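Local coordinates for protein xyloglucanase (Paenibacillus pabuli, PDB 2JEP) that hydrolyses the beta-glucan backbone of xyloglucan, a plant cell-wall polysaccharide, as a bacterial family 5 glycoside hydrolase, at residues Ile86-Ser91 with Leu124-Asn129; Ala44-Gly49 with Pro358-Asn363; Met180-Asp185 with Gly226-Ile231; Ser262-Ser267 with Ile321-Ser326. All coordinates share one frame; numbering follows the deposited sequence.

Interaction 1 of 4, residues Ile86-Ser91 with Leu124-Asn129; sequences IRIPVS and LYVIIN
The CD1 end of Ile88 reaches back along its strand and fills the hollow beside CG1 of Val126, 3.6 Å away. With CG1 anti to the carbonyl carbon (chi1 -55°) and CD1 extended beyond it, the methyl points back toward Val126, while CB stays near CG2 of its register partner Ile128. Two residues earlier, CG1 of Ile86 meets CD1 of Leu124, which lies just before the second strand, at 3.7 Å. Helix 106-120 covers this face, Ala119 touching Ile86 and Val126 and Val116 touching Ile128; helix 72-80 covers Ile86 and Leu124. Helix 106-120 also connects the two strands, making the contact the sheet part of a beta-alpha-beta crossover in a TIM barrel. The strands run parallel, 18° apart, held by bonds from Ile86 N to Tyr125 O (2.8 Å), Ile127 N to Ile86 O (2.9 Å) and Ile88 N to Ile127 O (2.8 Å). On the opposite face, the extended chain of Arg87 passes Ile127, with CG 4.2 Å from CB. The Asn129 amide stands nearly upright over one guanidinium face, its plane turned 86°; ND2 lies 3.3 Å from Arg87 NH2, but both are donors. Glu178 and Glu323 form salt bridges with that guanidinium. Asn129 ND2 is bonded to His131, whereas OD1 accepts Val90 N at 3.0 Å, linking the segments just past the strand pairing, where the buried Asn129 N has no partner.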
loop_
_atom_site.group_PDB
_atom_site.type_symbol
_atom_site.label_atom_id
_atom_site.label_comp_id
_atom_site.label_asym_id
_atom_site.label_seq_id
_atom_site.Cartn_x
_atom_site.Cartn_y
_atom_site.Cartn_z
ATOM N N ILE A 86 6.255 7.477 -3.035
ATOM C CA ILE A 86 6.831 6.144 -2.974
ATOM C C ILE A 86 6.259 5.425 -1.757
ATOM O O ILE A 86 6.380 5.937 -0.643
ATOM C CB ILE A 86 8.377 6.195 -2.810
ATOM C CG1 ILE A 86 9.012 7.119 -3.851
ATOM C CG2 ILE A 86 8.941 4.762 -2.827
ATOM C CD1 ILE A 86 8.925 6.579 -5.249
ATOM N N ARG A 87 5.648 4.255 -1.971
ATOM C CA ARG A 87 5.235 3.393 -0.875
ATOM C C ARG A 87 6.304 2.351 -0.660
ATOM O O ARG A 87 6.747 1.706 -1.618
ATOM C CB ARG A 87 3.885 2.744 -1.148
ATOM C CG ARG A 87 3.408 1.775 -0.046
ATOM C CD ARG A 87 1.937 1.504 -0.180
ATOM N NE ARG A 87 1.407 0.579 0.813
ATOM C CZ ARG A 87 1.210 -0.736 0.638
ATOM N NH1 ARG A 87 1.657 -1.361 -0.447
ATOM N NH2 ARG A 87 0.555 -1.429 1.589
ATOM N N ILE A 88 6.717 2.187 0.597
ATOM C CA ILE A 88 7.804 1.306 0.982
ATOM C C ILE A 88 7.244 0.234 1.915
ATOM O O ILE A 88 7.125 0.433 3.126
ATOM C CB ILE A 88 8.974 2.053 1.663
ATOM C CG1 ILE A 88 9.494 3.201 0.776
ATOM C CG2 ILE A 88 10.083 1.082 2.055
ATOM C CD1 ILE A 88 10.578 4.036 1.433
ATOM N N PRO A 89 6.910 -0.936 1.348
ATOM C CA PRO A 89 6.576 -2.084 2.198
ATOM C C PRO A 89 7.759 -2.421 3.130
ATOM O O PRO A 89 8.889 -2.466 2.656
ATOM C CB PRO A 89 6.347 -3.190 1.177
ATOM C CG PRO A 89 5.902 -2.486 -0.062
ATOM C CD PRO A 89 6.756 -1.257 -0.082
ATOM N N VAL A 90 7.485 -2.654 4.414
ATOM C CA VAL A 90 8.516 -3.017 5.378
ATOM C C VAL A 90 8.005 -4.147 6.253
ATOM O O VAL A 90 6.922 -4.044 6.838
ATOM C CB VAL A 90 8.919 -1.837 6.288
ATOM C CG1 VAL A 90 10.084 -2.251 7.206
ATOM C CG2 VAL A 90 9.310 -0.612 5.476
ATOM N N SER A 91 8.780 -5.229 6.339
ATOM C CA SER A 91 8.496 -6.293 7.304
ATOM C C SER A 91 9.455 -6.220 8.469
ATOM O O SER A 91 10.560 -5.705 8.342
ATOM C CB SER A 91 8.629 -7.669 6.629
ATOM O OG SER A 91 7.597 -7.856 5.688
ATOM N N LEU A 124 9.908 13.657 -2.320
ATOM C CA LEU A 124 8.758 12.785 -2.575
ATOM C C LEU A 124 7.961 12.555 -1.297
ATOM O O LEU A 124 8.503 12.647 -0.204
ATOM C CB LEU A 124 9.265 11.443 -3.102
ATOM C CG LEU A 124 10.029 11.534 -4.423
ATOM C CD1 LEU A 124 10.734 10.226 -4.719
ATOM C CD2 LEU A 124 9.121 11.922 -5.599
ATOM N N TYR A 125 6.680 12.234 -1.446
ATOM C CA TYR A 125 5.907 11.667 -0.360
ATOM C C TYR A 125 6.354 10.213 -0.196
ATOM O O TYR A 125 6.705 9.543 -1.181
ATOM C CB TYR A 125 4.411 11.722 -0.672
ATOM C CG TYR A 125 3.806 13.066 -0.353
ATOM C CD1 TYR A 125 3.868 14.124 -1.259
ATOM C CD2 TYR A 125 3.192 13.292 0.863
ATOM C CE1 TYR A 125 3.349 15.375 -0.931
ATOM C CE2 TYR A 125 2.659 14.519 1.180
ATOM C CZ TYR A 125 2.737 15.547 0.293
ATOM O OH TYR A 125 2.178 16.781 0.648
ATOM N N VAL A 126 6.323 9.742 1.039
ATOM C CA VAL A 126 6.801 8.415 1.375
ATOM C C VAL A 126 5.826 7.785 2.347
ATOM O O VAL A 126 5.411 8.449 3.309
ATOM C CB VAL A 126 8.190 8.471 2.041
ATOM C CG1 VAL A 126 8.721 7.053 2.301
ATOM C CG2 VAL A 126 9.173 9.277 1.196
ATOM N N ILE A 127 5.464 6.520 2.094
ATOM C CA ILE A 127 4.623 5.761 3.007
ATOM C C ILE A 127 5.440 4.563 3.499
ATOM O O ILE A 127 6.015 3.850 2.674
ATOM C CB ILE A 127 3.360 5.229 2.294
ATOM C CG1 ILE A 127 2.526 6.372 1.694
ATOM C CG2 ILE A 127 2.532 4.330 3.244
ATOM C CD1 ILE A 127 1.470 5.909 0.691
ATOM N N ILE A 128 5.496 4.345 4.814
ATOM C CA ILE A 128 6.096 3.134 5.389
ATOM C C ILE A 128 5.030 2.399 6.192
ATOM O O ILE A 128 4.173 3.018 6.817
ATOM C CB ILE A 128 7.337 3.398 6.260
ATOM C CG1 ILE A 128 7.040 4.333 7.429
ATOM C CG2 ILE A 128 8.453 3.895 5.379
ATOM C CD1 ILE A 128 8.243 4.546 8.354
ATOM N N ASN A 129 5.067 1.068 6.165
ATOM C CA ASN A 129 4.027 0.263 6.804
ATOM C C ASN A 129 4.613 -0.874 7.648
ATOM O O ASN A 129 5.829 -0.917 7.888
ATOM C CB ASN A 129 3.042 -0.251 5.751
ATOM C CG ASN A 129 3.608 -1.353 4.878
ATOM O OD1 ASN A 129 4.719 -1.812 5.104
ATOM N ND2 ASN A 129 2.823 -1.810 3.903
#

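Interaction 2 of 4, residues Ala44-Gly49 with Pro358-Asn363; sequences AGWNLG and PVYWDN
The Trp46 indole and Asp362 carboxylate cross with their planes 60° apart, and NE1 donates to OD2 over 2.9 Å. The bond is bent, and the donor comes from above the carboxylate plane. CG of Trp46 is anti to the backbone N (chi1 -179°), which carries the indole across to the neighbouring strand. With an alanine here, Asp362 OD2 would probably lose this donor, though not Leu373 N, and a gap would open beside its CB. These strands are the first and last of the (beta/alpha)8 barrel, so their pairing closes the cylinder. Gly45 N donates to Pro358 O (2.9 Å), and a CB on Gly45 would clash with Val359 CG2. Tyr360 O accepts twice: Asn47 N (2.8 Å) arrives almost in line with the carbonyl, Asn47 ND2 (3.0 Å) from above its plane. On the face bearing Asn47 and Trp361, the Asn47 amide meets the Trp361 ring obliquely, CG 3.4 Å from CE3 and planes 56° apart; its OD1 accepts from Arg87. Farther along, Trp361 CH2 packs against Gly49 CA at 3.6 Å.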
loop_
_atom_site.group_PDB
_atom_site.type_symbol
_atom_site.label_atom_id
_atom_site.label_comp_id
_atom_site.label_asym_id
_atom_site.label_seq_id
_atom_site.Cartn_x
_atom_site.Cartn_y
_atom_site.Cartn_z
ATOM N N ALA A 44 0.762 10.486 -8.599
ATOM C CA ALA A 44 0.765 9.043 -8.804
ATOM C C ALA A 44 1.882 8.469 -7.956
ATOM O O ALA A 44 2.994 9.010 -7.896
ATOM C CB ALA A 44 0.978 8.689 -10.270
ATOM N N GLY A 45 1.587 7.379 -7.282
ATOM C CA GLY A 45 2.582 6.699 -6.476
ATOM C C GLY A 45 3.124 5.421 -7.074
ATOM O O GLY A 45 2.572 4.871 -8.018
ATOM N N TRP A 46 4.223 4.966 -6.490
ATOM C CA TRP A 46 4.911 3.769 -6.942
ATOM C C TRP A 46 5.394 3.001 -5.722
ATOM O O TRP A 46 5.984 3.575 -4.810
ATOM C CB TRP A 46 6.051 4.173 -7.853
ATOM C CG TRP A 46 6.886 3.084 -8.456
ATOM C CD1 TRP A 46 6.695 2.484 -9.650
ATOM C CD2 TRP A 46 8.095 2.523 -7.904
ATOM N NE1 TRP A 46 7.726 1.569 -9.894
ATOM C CE2 TRP A 46 8.596 1.594 -8.834
ATOM C CE3 TRP A 46 8.818 2.747 -6.723
ATOM C CZ2 TRP A 46 9.785 0.890 -8.618
ATOM C CZ3 TRP A 46 9.991 2.052 -6.516
ATOM C CH2 TRP A 46 10.457 1.132 -7.453
ATOM N N ASN A 47 5.144 1.690 -5.696
ATOM C CA ASN A 47 5.613 0.832 -4.617
ATOM C C ASN A 47 6.994 0.291 -4.900
ATOM O O ASN A 47 7.251 -0.263 -5.977
ATOM C CB ASN A 47 4.726 -0.409 -4.479
ATOM C CG ASN A 47 3.458 -0.183 -3.704
ATOM O OD1 ASN A 47 3.444 -0.326 -2.464
ATOM N ND2 ASN A 47 2.377 0.131 -4.424
ATOM N N LEU A 48 7.840 0.383 -3.894
ATOM C CA LEU A 48 9.145 -0.247 -3.886
ATOM C C LEU A 48 8.967 -1.710 -3.459
ATOM O O LEU A 48 9.350 -2.134 -2.365
ATOM C CB LEU A 48 10.072 0.549 -2.950
ATOM C CG LEU A 48 11.532 0.092 -2.803
ATOM C CD1 LEU A 48 12.305 0.208 -4.119
ATOM C CD2 LEU A 48 12.225 0.924 -1.703
ATOM N N GLY A 49 8.314 -2.472 -4.328
ATOM C CA GLY A 49 7.862 -3.789 -3.962
ATOM C C GLY A 49 8.967 -4.835 -3.987
ATOM O O GLY A 49 9.950 -4.722 -4.741
ATOM N N PRO A 358 -3.605 7.005 -6.588
ATOM C CA PRO A 358 -3.308 5.683 -7.133
ATOM C C PRO A 358 -1.823 5.360 -6.977
ATOM O O PRO A 358 -0.988 6.155 -7.398
ATOM C CB PRO A 358 -3.675 5.839 -8.600
ATOM C CG PRO A 358 -3.372 7.282 -8.925
ATOM C CD PRO A 358 -3.484 8.061 -7.618
ATOM N N VAL A 359 -1.509 4.221 -6.362
ATOM C CA VAL A 359 -0.131 3.806 -6.137
ATOM C C VAL A 359 0.148 2.454 -6.813
ATOM O O VAL A 359 -0.411 1.443 -6.431
ATOM C CB VAL A 359 0.185 3.721 -4.618
ATOM C CG1 VAL A 359 1.672 3.488 -4.380
ATOM C CG2 VAL A 359 -0.300 5.001 -3.877
ATOM N N TYR A 360 0.978 2.468 -7.863
ATOM C CA TYR A 360 1.229 1.297 -8.687
ATOM C C TYR A 360 2.073 0.258 -7.949
ATOM O O TYR A 360 3.039 0.601 -7.278
ATOM C CB TYR A 360 1.947 1.745 -9.990
ATOM C CG TYR A 360 2.236 0.591 -10.895
ATOM C CD1 TYR A 360 1.240 0.065 -11.717
ATOM C CD2 TYR A 360 3.470 -0.051 -10.861
ATOM C CE1 TYR A 360 1.477 -1.056 -12.488
ATOM C CE2 TYR A 360 3.716 -1.155 -11.623
ATOM C CZ TYR A 360 2.722 -1.667 -12.427
ATOM O OH TYR A 360 2.949 -2.818 -13.155
ATOM N N TRP A 361 1.716 -1.022 -8.124
ATOM C CA TRP A 361 2.457 -2.120 -7.528
ATOM C C TRP A 361 3.555 -2.594 -8.484
ATOM O O TRP A 361 3.272 -3.222 -9.481
ATOM C CB TRP A 361 1.546 -3.307 -7.165
ATOM C CG TRP A 361 2.346 -4.428 -6.609
ATOM C CD1 TRP A 361 2.658 -5.594 -7.221
ATOM C CD2 TRP A 361 3.052 -4.435 -5.356
ATOM N NE1 TRP A 361 3.505 -6.349 -6.430
ATOM C CE2 TRP A 361 3.771 -5.646 -5.279
ATOM C CE3 TRP A 361 3.121 -3.550 -4.286
ATOM C CZ2 TRP A 361 4.543 -5.977 -4.175
ATOM C CZ3 TRP A 361 3.892 -3.884 -3.191
ATOM C CH2 TRP A 361 4.602 -5.075 -3.147
ATOM N N ASP A 362 4.815 -2.317 -8.132
ATOM C CA ASP A 362 5.983 -2.709 -8.911
ATOM C C ASP A 362 6.814 -3.615 -8.026
ATOM O O ASP A 362 7.297 -3.187 -6.981
ATOM C CB ASP A 362 6.775 -1.457 -9.274
ATOM C CG ASP A 362 7.906 -1.717 -10.253
ATOM O OD1 ASP A 362 8.676 -2.674 -10.011
ATOM O OD2 ASP A 362 8.031 -0.942 -11.245
ATOM N N ASN A 363 6.984 -4.873 -8.438
ATOM C CA ASN A 363 7.731 -5.844 -7.667
ATOM C C ASN A 363 9.149 -6.112 -8.173
ATOM O O ASN A 363 9.837 -6.965 -7.640
ATOM C CB ASN A 363 6.953 -7.146 -7.531
ATOM C CG ASN A 363 6.877 -7.941 -8.808
ATOM O OD1 ASN A 363 7.227 -7.451 -9.890
ATOM N ND2 ASN A 363 6.459 -9.210 -8.689
HETATM O O HOH W 1 0.592 5.212 -10.020
#

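Interaction 3 of 4, residues Met180-Asp185 with Gly226-Ile231; sequences MNEVFD and GWNTNI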
loop_
_atom_site.group_PDB
_atom_site.type_symbol
_atom_site.label_atom_id
_atom_site.label_comp_id
_atom_site.label_asym_id
_atom_site.label_seq_id
_atom_site.Cartn_x
_atom_site.Cartn_y
_atom_site.Cartn_z
ATOM N N MET A 180 -0.700 -1.021 8.805
ATOM C CA MET A 180 -0.496 -2.423 8.454
ATOM C C MET A 180 -0.916 -2.542 7.000
ATOM O O MET A 180 -1.288 -1.538 6.383
ATOM C CB MET A 180 -1.294 -3.339 9.401
ATOM C CG MET A 180 -2.765 -3.025 9.438
ATOM S SD MET A 180 -3.546 -3.507 11.007
ATOM C CE MET A 180 -5.245 -3.075 10.689
ATOM N N ASN A 181 -0.789 -3.743 6.449
ATOM C CA ASN A 181 -0.972 -3.941 5.021
ATOM C C ASN A 181 -2.324 -4.583 4.729
ATOM O O ASN A 181 -3.353 -3.888 4.793
ATOM C CB ASN A 181 0.247 -4.702 4.453
ATOM C CG ASN A 181 0.140 -4.979 2.975
ATOM O OD1 ASN A 181 -0.237 -4.079 2.221
ATOM N ND2 ASN A 181 0.461 -6.210 2.555
ATOM N N GLU A 182 -2.328 -5.877 4.435
ATOM C CA GLU A 182 -3.530 -6.638 4.100
ATOM C C GLU A 182 -3.782 -7.623 5.231
ATOM O O GLU A 182 -3.080 -8.625 5.372
ATOM C CB GLU A 182 -3.342 -7.399 2.785
ATOM C CG GLU A 182 -3.116 -6.478 1.610
ATOM C CD GLU A 182 -2.847 -7.197 0.291
ATOM O OE1 GLU A 182 -2.557 -8.424 0.295
ATOM O OE2 GLU A 182 -2.914 -6.514 -0.768
ATOM N N VAL A 183 -4.741 -7.261 6.076
ATOM C CA VAL A 183 -4.975 -7.928 7.370
ATOM C C VAL A 183 -6.346 -8.588 7.341
ATOM O O VAL A 183 -7.380 -7.942 7.150
ATOM C CB VAL A 183 -4.804 -6.901 8.507
ATOM C CG1 VAL A 183 -5.298 -7.405 9.860
ATOM C CG2 VAL A 183 -3.313 -6.505 8.598
ATOM N N PHE A 184 -6.325 -9.915 7.459
ATOM C CA PHE A 184 -7.509 -10.741 7.505
ATOM C C PHE A 184 -7.108 -12.109 8.062
ATOM O O PHE A 184 -5.987 -12.261 8.563
ATOM C CB PHE A 184 -8.246 -10.824 6.140
ATOM C CG PHE A 184 -7.579 -11.663 5.058
ATOM C CD1 PHE A 184 -6.214 -11.630 4.790
ATOM C CD2 PHE A 184 -8.398 -12.419 4.220
ATOM C CE1 PHE A 184 -5.675 -12.419 3.736
ATOM C CE2 PHE A 184 -7.864 -13.163 3.179
ATOM C CZ PHE A 184 -6.505 -13.167 2.950
ATOM N N ASP A 185 -8.043 -13.067 8.013
ATOM C CA ASP A 185 -7.839 -14.394 8.562
ATOM C C ASP A 185 -7.516 -15.418 7.480
ATOM O O ASP A 185 -7.421 -16.611 7.813
ATOM C CB ASP A 185 -9.054 -14.868 9.382
ATOM C CG ASP A 185 -10.328 -14.969 8.551
ATOM O OD1 ASP A 185 -10.277 -14.607 7.361
ATOM O OD2 ASP A 185 -11.358 -15.411 9.140
ATOM N N GLY A 226 -9.112 -1.165 5.982
ATOM C CA GLY A 226 -10.060 -2.138 6.490
ATOM C C GLY A 226 -9.650 -3.554 6.121
ATOM O O GLY A 226 -8.487 -3.841 5.854
ATOM N N TRP A 227 -10.616 -4.459 6.151
ATOM C CA TRP A 227 -10.380 -5.889 6.016
ATOM C C TRP A 227 -9.768 -6.250 4.665
ATOM O O TRP A 227 -10.387 -6.030 3.618
ATOM C CB TRP A 227 -11.716 -6.613 6.168
ATOM C CG TRP A 227 -11.640 -8.095 6.205
ATOM C CD1 TRP A 227 -11.815 -8.964 5.172
ATOM C CD2 TRP A 227 -11.455 -8.897 7.375
ATOM N NE1 TRP A 227 -11.742 -10.252 5.621
ATOM C CE2 TRP A 227 -11.512 -10.246 6.971
ATOM C CE3 TRP A 227 -11.243 -8.605 8.731
ATOM C CZ2 TRP A 227 -11.376 -11.300 7.862
ATOM C CZ3 TRP A 227 -11.110 -9.645 9.613
ATOM C CH2 TRP A 227 -11.173 -10.982 9.180
ATOM N N ASN A 228 -8.564 -6.820 4.707
ATOM C CA ASN A 228 -7.881 -7.310 3.501
ATOM C C ASN A 228 -7.768 -6.258 2.407
ATOM O O ASN A 228 -7.696 -6.611 1.235
ATOM C CB ASN A 228 -8.519 -8.571 2.930
ATOM C CG ASN A 228 -7.551 -9.345 2.084
ATOM O OD1 ASN A 228 -6.323 -9.267 2.291
ATOM N ND2 ASN A 228 -8.084 -10.127 1.155
ATOM N N THR A 229 -7.701 -4.989 2.784
ATOM C CA THR A 229 -7.656 -3.867 1.831
ATOM C C THR A 229 -8.762 -3.964 0.762
ATOM O O THR A 229 -8.621 -3.454 -0.344
ATOM C CB THR A 229 -6.271 -3.630 1.212
ATOM O OG1 THR A 229 -5.849 -4.762 0.465
ATOM C CG2 THR A 229 -5.237 -3.270 2.272
ATOM N N ASN A 230 -9.880 -4.587 1.139
ATOM C CA ASN A 230 -10.962 -4.859 0.193
ATOM C C ASN A 230 -11.993 -3.730 0.236
ATOM O O ASN A 230 -12.592 -3.466 1.296
ATOM C CB ASN A 230 -11.602 -6.194 0.586
ATOM C CG ASN A 230 -12.727 -6.609 -0.309
ATOM O OD1 ASN A 230 -13.803 -6.073 -0.264
ATOM N ND2 ASN A 230 -12.470 -7.614 -1.107
ATOM N N ILE A 231 -12.251 -3.111 -0.915
ATOM C CA ILE A 231 -13.203 -1.992 -0.959
ATOM C C ILE A 231 -14.581 -2.365 -0.398
ATOM O O ILE A 231 -15.091 -1.700 0.497
ATOM C CB ILE A 231 -13.319 -1.425 -2.392
ATOM C CG1 ILE A 231 -12.029 -0.646 -2.744
ATOM C CG2 ILE A 231 -14.549 -0.528 -2.533
ATOM C CD1 ILE A 231 -11.928 -0.187 -4.210
HETATM O O HOH W 2 -5.921 -4.777 5.579
HETATM O O HOH W 3 -4.239 -10.538 1.105
#
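A water molecule joins the two loops, donating to Asn181 O at 2.8 Å and Gly226 O at 2.7 Å, while its oxygen accepts from Val183 N at 2.8 Å; Thr229 N adds a weak fourth bond. Beside it, Asn228 N donates to Val183 O over 2.9 Å, from above the carbonyl plane. Phe184 carries the packing. With CG set between its backbone N and carbonyl carbon (chi1 73°), its CB rests over the five-membered ring of Trp227, 3.7 Å from the centroid, and its phenyl swings beside Asn228. There the ring and the amide point the same way and stack with planes 10° apart, Asn228 OD1 lying over one face, 3.4 Å from CD1. A serine in place of Phe184 would probably leave the Asn228 amide without its stacking surface and freer to turn. Asp185 OD1 approaches the Trp227 edge at CZ2 while accepting a hydrogen bond from Asn187 N, the carboxylate steeply inclined to the indole. Asn228 OD1 also accepts from a second water, which donates to Glu182 OE1 too. Glu182 has further partners: Tyr135 at OE1 and His264 at OE2. It follows Asn181 just beyond strand 175-178, the fourth of the barrel, and this Asn-Glu pair is consistent with the general acid/base site of family 5 and its clan, walled here by the loop after the fifth strand.

Interaction 4 of 4, residues Ser262-Ser267 with Ile321-Ser326; sequences SAHYYS and IGEFGS
Strands 262-265 and 321-324 run parallel at 16°, joined by Gly322 N to Ala263 O and Tyr265 N to Glu323 O, each 2.9 Å. On the face that looks into the barrel, Glu323 lies between two aromatic residues. Its CG sits over the centre of the His264 ring, 3.7 Å from the centroid, and the carboxylate continues across that same ring with the planes 21° apart. Tyr266 is turned quite differently: its OH donates to Glu323 OE1 over 2.6 Å, reaching the oxygen on its anti side, and ring and carboxylate stand 77° apart. The extended Glu323 chain beyond CG thus presents one oxygen to Tyr266, while OE2 forms a salt bridge with Arg87. His264 ND1 is hydrogen-bonded to Glu182 OE2. On the outward face, Tyr265 CB packs on Ile321 CG2 at 4.0 Å; helix 298-313 touches Tyr265, and helix 336-353 touches both Tyr265 and Phe324. Tyr265 O has no hydrogen-bonding partner, although Phe324 CA makes a CA-H...O contact with it at 3.1 Å. A glutamate at the end of the seventh strand, bonded to a tyrosine and an arginine, is consistent with the nucleophile site of family 5 TIM barrels.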
loop_
_atom_site.group_PDB
_atom_site.type_symbol
_atom_site.label_atom_id
_atom_site.label_comp_id
_atom_site.label_asym_id
_atom_site.label_seq_id
_atom_site.Cartn_x
_atom_site.Cartn_y
_atom_site.Cartn_z
ATOM N N SER A 262 -6.895 3.209 3.314
ATOM C CA SER A 262 -6.233 2.372 2.315
ATOM C C SER A 262 -7.158 1.337 1.723
ATOM O O SER A 262 -7.922 0.749 2.456
ATOM C CB SER A 262 -5.106 1.629 3.000
ATOM O OG SER A 262 -4.570 0.605 2.201
ATOM N N ALA A 263 -7.066 1.124 0.404
ATOM C CA ALA A 263 -7.613 -0.078 -0.239
ATOM C C ALA A 263 -6.650 -0.456 -1.356
ATOM O O ALA A 263 -5.843 0.391 -1.814
ATOM C CB ALA A 263 -9.058 0.148 -0.798
ATOM N N HIS A 264 -6.691 -1.733 -1.752
ATOM C CA HIS A 264 -5.896 -2.244 -2.865
ATOM C C HIS A 264 -6.823 -2.727 -3.969
ATOM O O HIS A 264 -7.944 -3.107 -3.686
ATOM C CB HIS A 264 -4.981 -3.383 -2.404
ATOM C CG HIS A 264 -3.916 -2.955 -1.439
ATOM N ND1 HIS A 264 -3.106 -3.846 -0.765
ATOM C CD2 HIS A 264 -3.589 -1.722 -0.977
ATOM C CE1 HIS A 264 -2.283 -3.162 0.027
ATOM N NE2 HIS A 264 -2.546 -1.869 -0.089
ATOM N N TYR A 265 -6.348 -2.718 -5.209
ATOM C CA TYR A 265 -7.228 -3.024 -6.332
ATOM C C TYR A 265 -6.512 -3.827 -7.404
ATOM O O TYR A 265 -5.586 -3.329 -8.046
ATOM C CB TYR A 265 -7.769 -1.737 -6.943
ATOM C CG TYR A 265 -8.939 -1.950 -7.873
ATOM C CD1 TYR A 265 -10.204 -2.166 -7.362
ATOM C CD2 TYR A 265 -8.780 -2.003 -9.259
ATOM C CE1 TYR A 265 -11.281 -2.380 -8.215
ATOM C CE2 TYR A 265 -9.853 -2.217 -10.096
ATOM C CZ TYR A 265 -11.093 -2.400 -9.565
ATOM O OH TYR A 265 -12.195 -2.614 -10.377
ATOM N N TYR A 266 -6.970 -5.059 -7.599
ATOM C CA TYR A 266 -6.437 -5.955 -8.608
ATOM C C TYR A 266 -7.591 -6.695 -9.305
ATOM O O TYR A 266 -7.427 -7.847 -9.717
ATOM C CB TYR A 266 -5.493 -6.966 -7.975
ATOM C CG TYR A 266 -4.218 -6.422 -7.337
ATOM C CD1 TYR A 266 -3.099 -6.179 -8.096
ATOM C CD2 TYR A 266 -4.132 -6.220 -5.980
ATOM C CE1 TYR A 266 -1.915 -5.786 -7.512
ATOM C CE2 TYR A 266 -2.958 -5.816 -5.385
ATOM C CZ TYR A 266 -1.856 -5.575 -6.154
ATOM O OH TYR A 266 -0.638 -5.239 -5.605
ATOM N N SER A 267 -8.737 -6.037 -9.434
ATOM C CA SER A 267 -9.895 -6.686 -10.041
ATOM C C SER A 267 -10.017 -6.347 -11.508
ATOM O O SER A 267 -9.749 -5.225 -11.900
ATOM C CB SER A 267 -11.177 -6.255 -9.344
ATOM O OG SER A 267 -11.200 -6.668 -7.979
ATOM N N ILE A 321 -5.294 4.290 -2.891
ATOM C CA ILE A 321 -5.362 2.981 -3.496
ATOM C C ILE A 321 -3.899 2.531 -3.542
ATOM O O ILE A 321 -3.150 2.781 -4.503
ATOM C CB ILE A 321 -6.009 3.004 -4.886
ATOM C CG1 ILE A 321 -7.417 3.626 -4.810
ATOM C CG2 ILE A 321 -6.023 1.593 -5.483
ATOM C CD1 ILE A 321 -8.438 2.932 -3.906
ATOM N N GLY A 322 -3.463 1.941 -2.438
ATOM C CA GLY A 322 -2.047 1.748 -2.177
ATOM C C GLY A 322 -1.328 0.755 -3.042
ATOM O O GLY A 322 -0.106 0.733 -3.044
ATOM N N GLU A 323 -2.094 -0.080 -3.749
ATOM C CA GLU A 323 -1.548 -1.009 -4.753
ATOM C C GLU A 323 -2.583 -1.210 -5.837
ATOM O O GLU A 323 -3.765 -1.376 -5.550
ATOM C CB GLU A 323 -1.270 -2.395 -4.153
ATOM C CG GLU A 323 -0.297 -2.414 -2.994
ATOM C CD GLU A 323 -0.046 -3.781 -2.403
ATOM O OE1 GLU A 323 -0.419 -4.782 -3.051
ATOM O OE2 GLU A 323 0.548 -3.830 -1.297
ATOM N N PHE A 324 -2.113 -1.225 -7.086
ATOM C CA PHE A 324 -2.899 -1.699 -8.208
ATOM C C PHE A 324 -1.900 -2.106 -9.303
ATOM O O PHE A 324 -0.762 -1.639 -9.318
ATOM C CB PHE A 324 -3.862 -0.633 -8.749
ATOM C CG PHE A 324 -3.181 0.468 -9.523
ATOM C CD1 PHE A 324 -2.665 1.555 -8.877
ATOM C CD2 PHE A 324 -3.097 0.429 -10.904
ATOM C CE1 PHE A 324 -2.015 2.549 -9.584
ATOM C CE2 PHE A 324 -2.465 1.425 -11.598
ATOM C CZ PHE A 324 -1.917 2.478 -10.956
ATOM N N GLY A 325 -2.352 -2.907 -10.264
ATOM C CA GLY A 325 -1.525 -3.283 -11.395
ATOM C C GLY A 325 -1.947 -4.610 -11.980
ATOM O O GLY A 325 -2.847 -5.295 -11.455
ATOM N N SER A 326 -1.264 -5.001 -13.058
ATOM C CA SER A 326 -1.539 -6.252 -13.741
ATOM C C SER A 326 -0.254 -6.949 -14.159
ATOM O O SER A 326 0.726 -6.294 -14.551
ATOM C CB SER A 326 -2.485 -6.041 -14.920
ATOM O OG SER A 326 -1.954 -5.149 -15.877
#

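Interactions 1, 2 and 4 are pairings within one eight-stranded parallel barrel, and interaction 2 closes a loop of chain that contains the other three. Arg87 of interaction 1 joins it to the rest: NH1 lies 2.9 Å from Asn47 OD1 (interaction 2) and 2.8 Å from Glu323 OE2 (interaction 4), and NH2 2.8 Å from Asn181 OD1 (interaction 3). Interactions 3 and 4, with centres about 12 Å apart, join at Glu182 OE2 and His264 ND1, 2.7 Å apart. Trp361 N lies 2.8 Å from Phe324 O, joining interactions 2 and 4. A calcium ion about 5 Å from the side chains of Glu182, Glu323 and Trp361 marks the probable active-site pocket.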